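L-threonine dehydrogenase (Flavobacterium frigidimaris, PDB 2YY7) probably oxidises L-threonine at its 3-hydroxyl with NAD+ as cofactor, on an extended short-chain dehydrogenase fold related to UDP-galactose 4-epimerase. Local coordinates at residues G9-I14 against L39-V44; G15-Q20 against S175-P180; I32-R37 against E50-L55. One frame throughout, in Å; residues are numbered along the deposited sequence.

Contact 1. Residues G9-I14 against L39-V44; sequences GACGQI and LNTDVV. With NAD (nicotinamide-adenine-dinucleotide), chain E.
C11 meets the start of helix 42-45 through its sulfur. With SG beside the backbone N and anti to the carbonyl carbon (chi1 -64°), the thiol reaches between two valines: C11 SG lies 3.9 Å from V44 CG2 and 4.0 Å from V43 CG1. V43 turns both methyls to the glycine-rich turn, its CG2 4.0 Å from the carbonyl oxygen A10 O. Beside this apolar patch a water bridges the segments, donating to C11 O and lying 3.1 Å from OG1 of T41, at the N-cap position of the helix. The segment 9-14 belongs to the Rossmann glycine-rich loop, which carries the NAD diphosphate at the start of helix 13-26. Here Q13 N donates to NAD O1A and I14 N to NAD O1N (2.9 Å, 173° at the hydrogen), one phosphate each. G12 has its CA 3.1 Å from NAD O5B, and a CB there would collide with the same oxygen. I14 keeps CG1 near the phosphate and extends CD1 (chi2 174°) to 3.3 Å from NAD O4D. Cutting this side chain back to an alanine is likely to open a gap beside the nicotinamide ribose and deprive M216 and L173 of an apolar neighbour.

Contact 2. Residues G15-Q20 against S175-P180; sequences GTELTQ and SWSTPP
Two hydroxyl-mediated hydrogen bonds tie helix 13-26 to the loop after strand 164-174. In the first, T178 OG1 donates to T16 OG1 at 3.0 Å, the two threonine side chains crossing at a slant. T16 OG1 stands beside its own backbone N, and is also bonded to G12 O one turn earlier, so the hydroxyl joins the loop to the beginning of the helix. In the second, S177 OG donates a hydrogen bond to the carboxylate oxygen E17 OE2; the modelled 2.5 Å is very short, so the exact length is uncertain. E17 reaches it by bending at chi2 (-62°), which swings the carboxylate to the serine.

Van der Waals contacts are few. The methyl T16 CG2 lies 3.4 Å from T178 OG1 and 3.9 Å from S177 OG. W176 comes near through its ring, CZ2 4.4 Å from E17 OE2, while S177 CB sits over one ring face. The indole also stacks with H310 of helix 300-311, bringing the C-terminal helix to this corner.

Beside the NAD site, with the T178 side chain about 6 Å from the cofactor, a loop following one strand of the main sheet thus meets the Rossmann helix that follows the glycine-rich loop.

Contact 3. Residues I32-R37 against E50-L55; sequences IASDIR and EVVNAL. With NAD (nicotinamide-adenine-dinucleotide), chain E.
I36 and N53 run alongside each other where the chain leaves strands 31-35 and 49-51. I36 CB stands 3.5 Å from V52 O; CG1, anti to the backbone N (chi1 -170°), carries the chain past that carbonyl, and the extended tip CD1 ends 3.5 Å from N53 ND2. Its other branch, CG2, turns to the adenine, 3.6 Å from NAD C4A. N53 OD1 receives the adenine amino group N6A and also the backbone N of L55, closing an Asx turn, while A54 N donates to NAD N1A (170°), so N6A and N1A are both read by this loop.

Behind these residues the strands pair in parallel as the second and third strands of the Rossmann beta-alpha-beta-alpha-beta unit. E50 N bonds to A33 O, D35 N to E50 O at a longer 3.3 Å, and V52 N to D35 O. On the S34 side of the sheet, S34 CB packs tightly on V52 CG1, 3.5 Å away, and S34 OG bonds to I7 O.

D35 closes strand 31-35 in the place of the acidic residue that holds the adenosine ribose in many NAD-dependent Rossmann enzymes. Its OD1 and OD2 accept the ribose hydroxyls O2B and O3B, each at 2.7 Å; OD2 also accepts from C11 N of the glycine-rich loop, and OD1 takes R37 N through its anti lone pair, a second Asx turn. R37, bent at chi3 (-58°), returns along the ribose: NE donates to NAD O2B, and NH2 to NAD O3B, which lies in plane at the guanidinium edge.

In the fold
All three contacts fall within the NAD-binding part of the chain. Contacts 1 and 2 share helix 13-26 and have centres about 7 Å apart, contact 1 at its N-terminal end and contact 2 on the following turns. The centre of contact 3 lies about 10 Å from that of contact 1 and about 16 Å from that of contact 2, at strands 31-35 and 49-51 of the main sheet. Along the chain the segments of contact 1 alternate with those of each of the others, while both segments of contact 3 fall between those of contact 2. Contacts 1 and 3 meet through G9 and S34 and serve successive parts of NAD, diphosphate then adenosine; contact 2 ties in the distant loop 175-180.

Contact 1. Residues G9-I14 against L39-V44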
loop_
_atom_site.group_PDB
_atom_site.type_symbol
_atom_site.label_atom_id
_atom_site.label_comp_id
_atom_site.label_asym_id
_atom_site.label_seq_id
_atom_site.Cartn_x
_atom_site.Cartn_y
_atom_site.Cartn_z
ATOM N N GLY A 9 19.858 11.463 4.590
ATOM C CA GLY A 9 20.446 10.268 4.009
ATOM C C GLY A 9 21.401 10.715 2.916
ATOM O O GLY A 9 21.508 10.077 1.872
ATOM N N ALA A 10 22.111 11.813 3.176
ATOM C CA ALA A 10 23.034 12.407 2.212
ATOM C C ALA A 10 24.286 11.604 1.886
ATOM O O ALA A 10 24.945 11.871 0.876
ATOM C CB ALA A 10 23.432 13.813 2.683
ATOM N N CYS A 11 24.620 10.632 2.728
ATOM C CA CYS A 11 25.809 9.816 2.506
ATOM C C CYS A 11 25.556 8.592 1.627
ATOM O O CYS A 11 26.474 7.815 1.347
ATOM C CB CYS A 11 26.392 9.387 3.858
ATOM S SG CYS A 11 26.970 10.794 4.859
ATOM N N GLY A 12 24.316 8.434 1.177
ATOM C CA GLY A 12 23.967 7.299 0.341
ATOM C C GLY A 12 24.460 7.396 -1.091
ATOM O O GLY A 12 25.083 8.391 -1.489
ATOM N N GLN A 13 24.175 6.357 -1.872
ATOM C CA GLN A 13 24.587 6.309 -3.270
ATOM C C GLN A 13 24.070 7.525 -4.045
ATOM O O GLN A 13 24.810 8.124 -4.825
ATOM C CB GLN A 13 24.083 5.023 -3.944
ATOM C CG GLN A 13 24.727 4.768 -5.318
ATOM C CD GLN A 13 23.972 3.754 -6.168
ATOM O OE1 GLN A 13 24.466 3.310 -7.203
ATOM N NE2 GLN A 13 22.770 3.399 -5.745
ATOM N N ILE A 14 22.804 7.886 -3.835
ATOM C CA ILE A 14 22.227 9.037 -4.529
ATOM C C ILE A 14 22.561 10.339 -3.809
ATOM O O ILE A 14 22.994 11.313 -4.432
ATOM C CB ILE A 14 20.688 8.946 -4.620
ATOM C CG1 ILE A 14 20.269 7.630 -5.272
ATOM C CG2 ILE A 14 20.149 10.129 -5.424
ATOM C CD1 ILE A 14 18.766 7.403 -5.272
ATOM N N LEU A 39 30.707 9.755 8.343
ATOM C CA LEU A 39 32.021 9.290 7.920
ATOM C C LEU A 39 32.834 10.427 7.314
ATOM O O LEU A 39 32.276 11.434 6.875
ATOM C CB LEU A 39 31.873 8.158 6.900
ATOM C CG LEU A 39 31.142 6.905 7.388
ATOM C CD1 LEU A 39 31.038 5.902 6.254
ATOM C CD2 LEU A 39 31.886 6.302 8.576
ATOM N N ASN A 40 34.155 10.262 7.291
ATOM C CA ASN A 40 35.044 11.279 6.740
ATOM C C ASN A 40 34.989 11.270 5.217
ATOM O O ASN A 40 36.014 11.360 4.543
ATOM C CB ASN A 40 36.483 11.040 7.210
ATOM C CG ASN A 40 37.079 9.760 6.651
ATOM O OD1 ASN A 40 36.556 8.666 6.874
ATOM N ND2 ASN A 40 38.180 9.892 5.919
ATOM N N THR A 41 33.779 11.157 4.682
ATOM C CA THR A 41 33.569 11.138 3.242
ATOM C C THR A 41 33.711 12.548 2.680
ATOM O O THR A 41 33.944 13.501 3.426
ATOM C CB THR A 41 32.166 10.587 2.906
ATOM O OG1 THR A 41 31.915 10.710 1.501
ATOM C CG2 THR A 41 31.106 11.345 3.674
ATOM N N ASP A 42 33.573 12.675 1.365
ATOM C CA ASP A 42 33.684 13.966 0.704
ATOM C C ASP A 42 32.463 14.844 0.966
ATOM O O ASP A 42 32.587 16.058 1.108
ATOM C CB ASP A 42 33.850 13.782 -0.809
ATOM C CG ASP A 42 35.111 13.019 -1.175
ATOM O OD1 ASP A 42 35.191 11.809 -0.866
ATOM O OD2 ASP A 42 36.023 13.632 -1.770
ATOM N N VAL A 43 31.285 14.229 1.026
ATOM C CA VAL A 43 30.056 14.982 1.249
ATOM C C VAL A 43 29.994 15.600 2.643
ATOM O O VAL A 43 29.508 16.715 2.806
ATOM C CB VAL A 43 28.797 14.098 1.013
ATOM C CG1 VAL A 43 28.770 12.937 1.987
ATOM C CG2 VAL A 43 27.537 14.940 1.148
ATOM N N VAL A 44 30.495 14.884 3.644
ATOM C CA VAL A 44 30.485 15.392 5.013
ATOM C C VAL A 44 31.392 16.613 5.201
ATOM O O VAL A 44 31.006 17.580 5.857
ATOM C CB VAL A 44 30.916 14.298 6.023
ATOM C CG1 VAL A 44 30.966 14.877 7.427
ATOM C CG2 VAL A 44 29.938 13.132 5.978
HETATM P PA NAD E . 21.697 4.166 0.255
HETATM O O1A NAD E . 22.942 4.159 -0.564
HETATM O O2A NAD E . 21.423 2.917 1.012
HETATM O O5B NAD E . 21.627 5.460 1.163
HETATM C C5B NAD E . 20.772 5.534 2.268
HETATM C C4B NAD E . 21.338 6.512 3.268
HETATM O O4B NAD E . 20.355 6.703 4.288
HETATM C C3B NAD E . 22.633 5.983 3.929
HETATM O O3B NAD E . 23.702 6.940 3.839
HETATM C C2B NAD E . 22.184 5.667 5.362
HETATM O O2B NAD E . 23.224 5.842 6.308
HETATM C C1B NAD E . 21.025 6.657 5.546
HETATM N N9A NAD E . 20.130 6.288 6.652
HETATM C C8A NAD E . 19.666 5.006 6.947
HETATM N N7A NAD E . 18.896 5.086 8.042
HETATM C C5A NAD E . 18.856 6.385 8.416
HETATM C C6A NAD E . 18.243 7.009 9.491
HETATM N N6A NAD E . 17.607 6.303 10.401
HETATM N N1A NAD E . 18.397 8.361 9.654
HETATM C C2A NAD E . 19.149 9.108 8.760
HETATM N N3A NAD E . 19.792 8.501 7.699
HETATM C C4A NAD E . 19.636 7.145 7.555
HETATM O O3 NAD E . 20.430 4.337 -0.716
HETATM P PN NAD E . 20.304 5.159 -2.110
HETATM O O1N NAD E . 20.977 6.499 -2.043
HETATM O O2N NAD E . 20.581 4.171 -3.188
HETATM O O5D NAD E . 18.703 5.421 -2.158
HETATM C C5D NAD E . 18.141 6.638 -1.645
HETATM C C4D NAD E . 16.612 6.630 -1.920
HETATM O O4D NAD E . 16.369 6.375 -3.292
HETATM C C3D NAD E . 15.860 5.524 -1.175
HETATM O O3D NAD E . 14.560 6.003 -0.846
HETATM C C2D NAD E . 15.694 4.444 -2.218
HETATM O O2D NAD E . 14.630 3.606 -1.832
HETATM C C1D NAD E . 15.475 5.259 -3.493
HETATM N N1N NAD E . 15.807 4.443 -4.683
HETATM C C2N NAD E . 17.120 4.100 -4.937
HETATM C C3N NAD E . 17.421 3.333 -6.057
HETATM C C7N NAD E . 18.851 3.043 -6.424
HETATM O O7N NAD E . 19.023 2.207 -7.515
HETATM N N7N NAD E . 19.891 3.518 -5.715
HETATM C C4N NAD E . 16.394 2.890 -6.910
HETATM C C5N NAD E . 15.072 3.267 -6.655
HETATM C C6N NAD E . 14.780 4.021 -5.535
HETATM O O HOH W 1 29.341 9.165 0.810
#

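Contact 2. Residues G15-Q20 against S175-P180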
loop_
_atom_site.group_PDB
_atom_site.type_symbol
_atom_site.label_atom_id
_atom_site.label_comp_id
_atom_site.label_asym_id
_atom_site.label_seq_id
_atom_site.Cartn_x
_atom_site.Cartn_y
_atom_site.Cartn_z
ATOM N N GLY A 15 22.348 10.337 -2.494
ATOM C CA GLY A 15 22.602 11.509 -1.678
ATOM C C GLY A 15 23.950 12.167 -1.910
ATOM O O GLY A 15 24.054 13.396 -1.887
ATOM N N THR A 16 24.978 11.349 -2.124
ATOM C CA THR A 16 26.331 11.851 -2.355
ATOM C C THR A 16 26.373 12.800 -3.552
ATOM O O THR A 16 26.868 13.923 -3.451
ATOM C CB THR A 16 27.325 10.686 -2.608
ATOM O OG1 THR A 16 27.429 9.879 -1.427
ATOM C CG2 THR A 16 28.707 11.226 -2.964
ATOM N N GLU A 17 25.847 12.337 -4.682
ATOM C CA GLU A 17 25.821 13.128 -5.909
ATOM C C GLU A 17 24.790 14.249 -5.861
ATOM O O GLU A 17 25.045 15.356 -6.339
ATOM C CB GLU A 17 25.529 12.221 -7.105
ATOM C CG GLU A 17 26.611 11.193 -7.381
ATOM C CD GLU A 17 27.946 11.832 -7.718
ATOM O OE1 GLU A 17 27.986 12.666 -8.649
ATOM O OE2 GLU A 17 28.953 11.497 -7.058
ATOM N N LEU A 18 23.629 13.955 -5.281
ATOM C CA LEU A 18 22.548 14.926 -5.166
ATOM C C LEU A 18 22.986 16.151 -4.370
ATOM O O LEU A 18 22.692 17.283 -4.749
ATOM C CB LEU A 18 21.334 14.286 -4.483
ATOM C CG LEU A 18 20.140 15.210 -4.231
ATOM C CD1 LEU A 18 19.542 15.669 -5.556
ATOM C CD2 LEU A 18 19.105 14.471 -3.410
ATOM N N THR A 19 23.686 15.915 -3.265
ATOM C CA THR A 19 24.172 16.997 -2.416
ATOM C C THR A 19 25.179 17.867 -3.172
ATOM O O THR A 19 25.123 19.096 -3.107
ATOM C CB THR A 19 24.850 16.437 -1.142
ATOM O OG1 THR A 19 23.904 15.655 -0.401
ATOM C CG2 THR A 19 25.355 17.576 -0.253
ATOM N N GLN A 20 26.094 17.227 -3.893
ATOM C CA GLN A 20 27.112 17.952 -4.649
ATOM C C GLN A 20 26.491 18.828 -5.729
ATOM O O GLN A 20 26.822 20.007 -5.848
ATOM C CB GLN A 20 28.102 16.973 -5.291
ATOM C CG GLN A 20 29.288 17.648 -5.976
ATOM C CD GLN A 20 30.250 16.649 -6.609
ATOM O OE1 GLN A 20 29.870 15.877 -7.492
ATOM N NE2 GLN A 20 31.499 16.660 -6.155
ATOM N N SER A 175 26.276 4.159 -10.376
ATOM C CA SER A 175 27.191 5.252 -10.065
ATOM C C SER A 175 28.604 4.768 -9.756
ATOM O O SER A 175 28.830 3.583 -9.515
ATOM C CB SER A 175 26.673 6.060 -8.876
ATOM O OG SER A 175 26.721 5.281 -7.695
ATOM N N TRP A 176 29.539 5.716 -9.741
ATOM C CA TRP A 176 30.952 5.448 -9.489
ATOM C C TRP A 176 31.498 6.086 -8.208
ATOM O O TRP A 176 32.564 5.700 -7.734
ATOM C CB TRP A 176 31.784 5.964 -10.668
ATOM C CG TRP A 176 31.508 7.416 -10.970
ATOM C CD1 TRP A 176 30.618 7.912 -11.884
ATOM C CD2 TRP A 176 32.061 8.553 -10.295
ATOM N NE1 TRP A 176 30.582 9.285 -11.817
ATOM C CE2 TRP A 176 31.457 9.705 -10.849
ATOM C CE3 TRP A 176 33.009 8.712 -9.272
ATOM C CZ2 TRP A 176 31.770 10.999 -10.414
ATOM C CZ3 TRP A 176 33.320 10.003 -8.842
ATOM C CH2 TRP A 176 32.699 11.127 -9.414
ATOM N N SER A 177 30.783 7.061 -7.648
ATOM C CA SER A 177 31.276 7.753 -6.452
ATOM C C SER A 177 31.043 7.096 -5.097
ATOM O O SER A 177 31.837 7.289 -4.175
ATOM C CB SER A 177 30.715 9.177 -6.402
ATOM O OG SER A 177 29.308 9.163 -6.255
ATOM N N THR A 178 29.964 6.332 -4.964
ATOM C CA THR A 178 29.644 5.686 -3.693
ATOM C C THR A 178 29.009 4.318 -3.948
ATOM O O THR A 178 28.245 4.151 -4.895
ATOM C CB THR A 178 28.664 6.564 -2.880
ATOM O OG1 THR A 178 29.205 7.885 -2.759
ATOM C CG2 THR A 178 28.438 5.995 -1.489
ATOM N N PRO A 179 29.332 3.318 -3.111
ATOM C CA PRO A 179 28.785 1.967 -3.261
ATOM C C PRO A 179 27.268 1.955 -3.082
ATOM O O PRO A 179 26.720 2.762 -2.330
ATOM C CB PRO A 179 29.487 1.180 -2.151
ATOM C CG PRO A 179 30.769 1.920 -1.966
ATOM C CD PRO A 179 30.331 3.355 -2.028
ATOM N N PRO A 180 26.572 1.035 -3.774
ATOM C CA PRO A 180 25.113 0.950 -3.661
ATOM C C PRO A 180 24.729 0.477 -2.260
ATOM O O PRO A 180 25.561 -0.071 -1.537
ATOM C CB PRO A 180 24.742 -0.050 -4.753
ATOM C CG PRO A 180 25.931 -0.967 -4.776
ATOM C CD PRO A 180 27.098 -0.008 -4.671
#

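Contact 3. Residues I32-R37 against E50-L55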
loop_
_atom_site.group_PDB
_atom_site.type_symbol
_atom_site.label_atom_id
_atom_site.label_comp_id
_atom_site.label_asym_id
_atom_site.label_seq_id
_atom_site.Cartn_x
_atom_site.Cartn_y
_atom_site.Cartn_z
ATOM N N ILE A 32 22.073 21.537 3.335
ATOM C CA ILE A 32 22.513 20.878 4.557
ATOM C C ILE A 32 22.437 19.367 4.368
ATOM O O ILE A 32 21.380 18.833 4.035
ATOM C CB ILE A 32 21.608 21.256 5.758
ATOM C CG1 ILE A 32 21.416 22.777 5.832
ATOM C CG2 ILE A 32 22.209 20.717 7.051
ATOM C CD1 ILE A 32 22.687 23.569 6.038
ATOM N N ALA A 33 23.559 18.682 4.569
ATOM C CA ALA A 33 23.603 17.230 4.432
ATOM C C ALA A 33 23.408 16.605 5.808
ATOM O O ALA A 33 23.997 17.060 6.786
ATOM C CB ALA A 33 24.946 16.793 3.843
ATOM N N SER A 34 22.573 15.573 5.885
ATOM C CA SER A 34 22.318 14.900 7.154
ATOM C C SER A 34 22.224 13.401 6.919
ATOM O O SER A 34 21.780 12.951 5.864
ATOM C CB SER A 34 21.024 15.411 7.803
ATOM O OG SER A 34 19.883 15.093 7.025
ATOM N N ASP A 35 22.648 12.633 7.914
ATOM C CA ASP A 35 22.643 11.184 7.816
ATOM C C ASP A 35 22.857 10.626 9.220
ATOM O O ASP A 35 23.309 11.348 10.114
ATOM C CB ASP A 35 23.774 10.747 6.883
ATOM C CG ASP A 35 23.577 9.350 6.344
ATOM O OD1 ASP A 35 23.766 8.381 7.111
ATOM O OD2 ASP A 35 23.222 9.227 5.150
ATOM N N ILE A 36 22.525 9.357 9.428
ATOM C CA ILE A 36 22.713 8.773 10.746
ATOM C C ILE A 36 24.170 8.346 10.894
ATOM O O ILE A 36 24.676 8.197 12.005
ATOM C CB ILE A 36 21.757 7.570 10.986
ATOM C CG1 ILE A 36 21.814 7.162 12.462
ATOM C CG2 ILE A 36 22.138 6.401 10.093
ATOM C CD1 ILE A 36 20.633 6.346 12.923
ATOM N N ARG A 37 24.839 8.168 9.760
ATOM C CA ARG A 37 26.252 7.795 9.733
ATOM C C ARG A 37 27.064 9.041 9.408
ATOM O O ARG A 37 26.720 9.788 8.492
ATOM C CB ARG A 37 26.523 6.745 8.655
ATOM C CG ARG A 37 25.873 5.396 8.881
ATOM C CD ARG A 37 26.242 4.466 7.742
ATOM N NE ARG A 37 25.832 5.020 6.454
ATOM C CZ ARG A 37 26.316 4.627 5.280
ATOM N NH1 ARG A 37 27.236 3.672 5.226
ATOM N NH2 ARG A 37 25.879 5.190 4.159
ATOM N N GLU A 50 24.959 17.449 9.342
ATOM C CA GLU A 50 24.277 17.225 10.610
ATOM C C GLU A 50 23.926 15.753 10.786
ATOM O O GLU A 50 23.361 15.127 9.883
ATOM C CB GLU A 50 22.976 18.034 10.667
ATOM C CG GLU A 50 23.162 19.538 10.646
ATOM C CD GLU A 50 23.434 20.109 12.023
ATOM O OE1 GLU A 50 23.850 19.342 12.918
ATOM O OE2 GLU A 50 23.239 21.329 12.205
ATOM N N VAL A 51 24.256 15.199 11.946
ATOM C CA VAL A 51 23.907 13.814 12.223
ATOM C C VAL A 51 22.419 13.839 12.547
ATOM O O VAL A 51 21.951 14.732 13.250
ATOM C CB VAL A 51 24.662 13.261 13.453
ATOM C CG1 VAL A 51 24.133 11.874 13.807
ATOM C CG2 VAL A 51 26.157 13.201 13.166
ATOM N N VAL A 52 21.667 12.876 12.028
ATOM C CA VAL A 52 20.241 12.832 12.310
ATOM C C VAL A 52 19.693 11.431 12.124
ATOM O O VAL A 52 20.214 10.653 11.330
ATOM C CB VAL A 52 19.438 13.794 11.386
ATOM C CG1 VAL A 52 19.381 13.242 9.963
ATOM C CG2 VAL A 52 18.029 13.983 11.932
ATOM N N ASN A 53 18.662 11.105 12.890
ATOM C CA ASN A 53 18.011 9.812 12.753
ATOM C C ASN A 53 16.628 10.159 12.223
ATOM O O ASN A 53 15.800 10.699 12.954
ATOM C CB ASN A 53 17.878 9.095 14.096
ATOM C CG ASN A 53 17.315 7.695 13.939
ATOM O OD1 ASN A 53 16.533 7.437 13.027
ATOM N ND2 ASN A 53 17.705 6.787 14.827
ATOM N N ALA A 54 16.391 9.867 10.948
ATOM C CA ALA A 54 15.116 10.169 10.297
ATOM C C ALA A 54 13.912 9.513 10.969
ATOM O O ALA A 54 12.765 9.864 10.687
ATOM C CB ALA A 54 15.178 9.758 8.825
ATOM N N LEU A 55 14.179 8.561 11.857
ATOM C CA LEU A 55 13.124 7.849 12.573
ATOM C C LEU A 55 12.580 8.710 13.716
ATOM O O LEU A 55 11.511 8.434 14.263
ATOM C CB LEU A 55 13.695 6.544 13.138
ATOM C CG LEU A 55 13.000 5.199 12.917
ATOM C CD1 LEU A 55 12.551 5.059 11.485
ATOM C CD2 LEU A 55 13.972 4.085 13.284
HETATM P PA NAD E . 21.697 4.166 0.255
HETATM O O1A NAD E . 22.942 4.159 -0.564
HETATM O O2A NAD E . 21.423 2.917 1.012
HETATM O O5B NAD E . 21.627 5.460 1.163
HETATM C C5B NAD E . 20.772 5.534 2.268
HETATM C C4B NAD E . 21.338 6.512 3.268
HETATM O O4B NAD E . 20.355 6.703 4.288
HETATM C C3B NAD E . 22.633 5.983 3.929
HETATM O O3B NAD E . 23.702 6.940 3.839
HETATM C C2B NAD E . 22.184 5.667 5.362
HETATM O O2B NAD E . 23.224 5.842 6.308
HETATM C C1B NAD E . 21.025 6.657 5.546
HETATM N N9A NAD E . 20.130 6.288 6.652
HETATM C C8A NAD E . 19.666 5.006 6.947
HETATM N N7A NAD E . 18.896 5.086 8.042
HETATM C C5A NAD E . 18.856 6.385 8.416
HETATM C C6A NAD E . 18.243 7.009 9.491
HETATM N N6A NAD E . 17.607 6.303 10.401
HETATM N N1A NAD E . 18.397 8.361 9.654
HETATM C C2A NAD E . 19.149 9.108 8.760
HETATM N N3A NAD E . 19.792 8.501 7.699
HETATM C C4A NAD E . 19.636 7.145 7.555
HETATM O O3 NAD E . 20.430 4.337 -0.716
HETATM P PN NAD E . 20.304 5.159 -2.110
HETATM O O1N NAD E . 20.977 6.499 -2.043
HETATM O O2N NAD E . 20.581 4.171 -3.188
HETATM O O5D NAD E . 18.703 5.421 -2.158
HETATM C C5D NAD E . 18.141 6.638 -1.645
HETATM C C4D NAD E . 16.612 6.630 -1.920
HETATM O O4D NAD E . 16.369 6.375 -3.292
HETATM C C3D NAD E . 15.860 5.524 -1.175
HETATM O O3D NAD E . 14.560 6.003 -0.846
HETATM C C2D NAD E . 15.694 4.444 -2.218
HETATM O O2D NAD E . 14.630 3.606 -1.832
HETATM C C1D NAD E . 15.475 5.259 -3.493
HETATM N N1N NAD E . 15.807 4.443 -4.683
HETATM C C2N NAD E . 17.120 4.100 -4.937
HETATM C C3N NAD E . 17.421 3.333 -6.057
HETATM C C7N NAD E . 18.851 3.043 -6.424
HETATM O O7N NAD E . 19.023 2.207 -7.515
HETATM N N7N NAD E . 19.891 3.518 -5.715
HETATM C C4N NAD E . 16.394 2.890 -6.910
HETATM C C5N NAD E . 15.072 3.267 -6.655
HETATM C C6N NAD E . 14.780 4.021 -5.535
#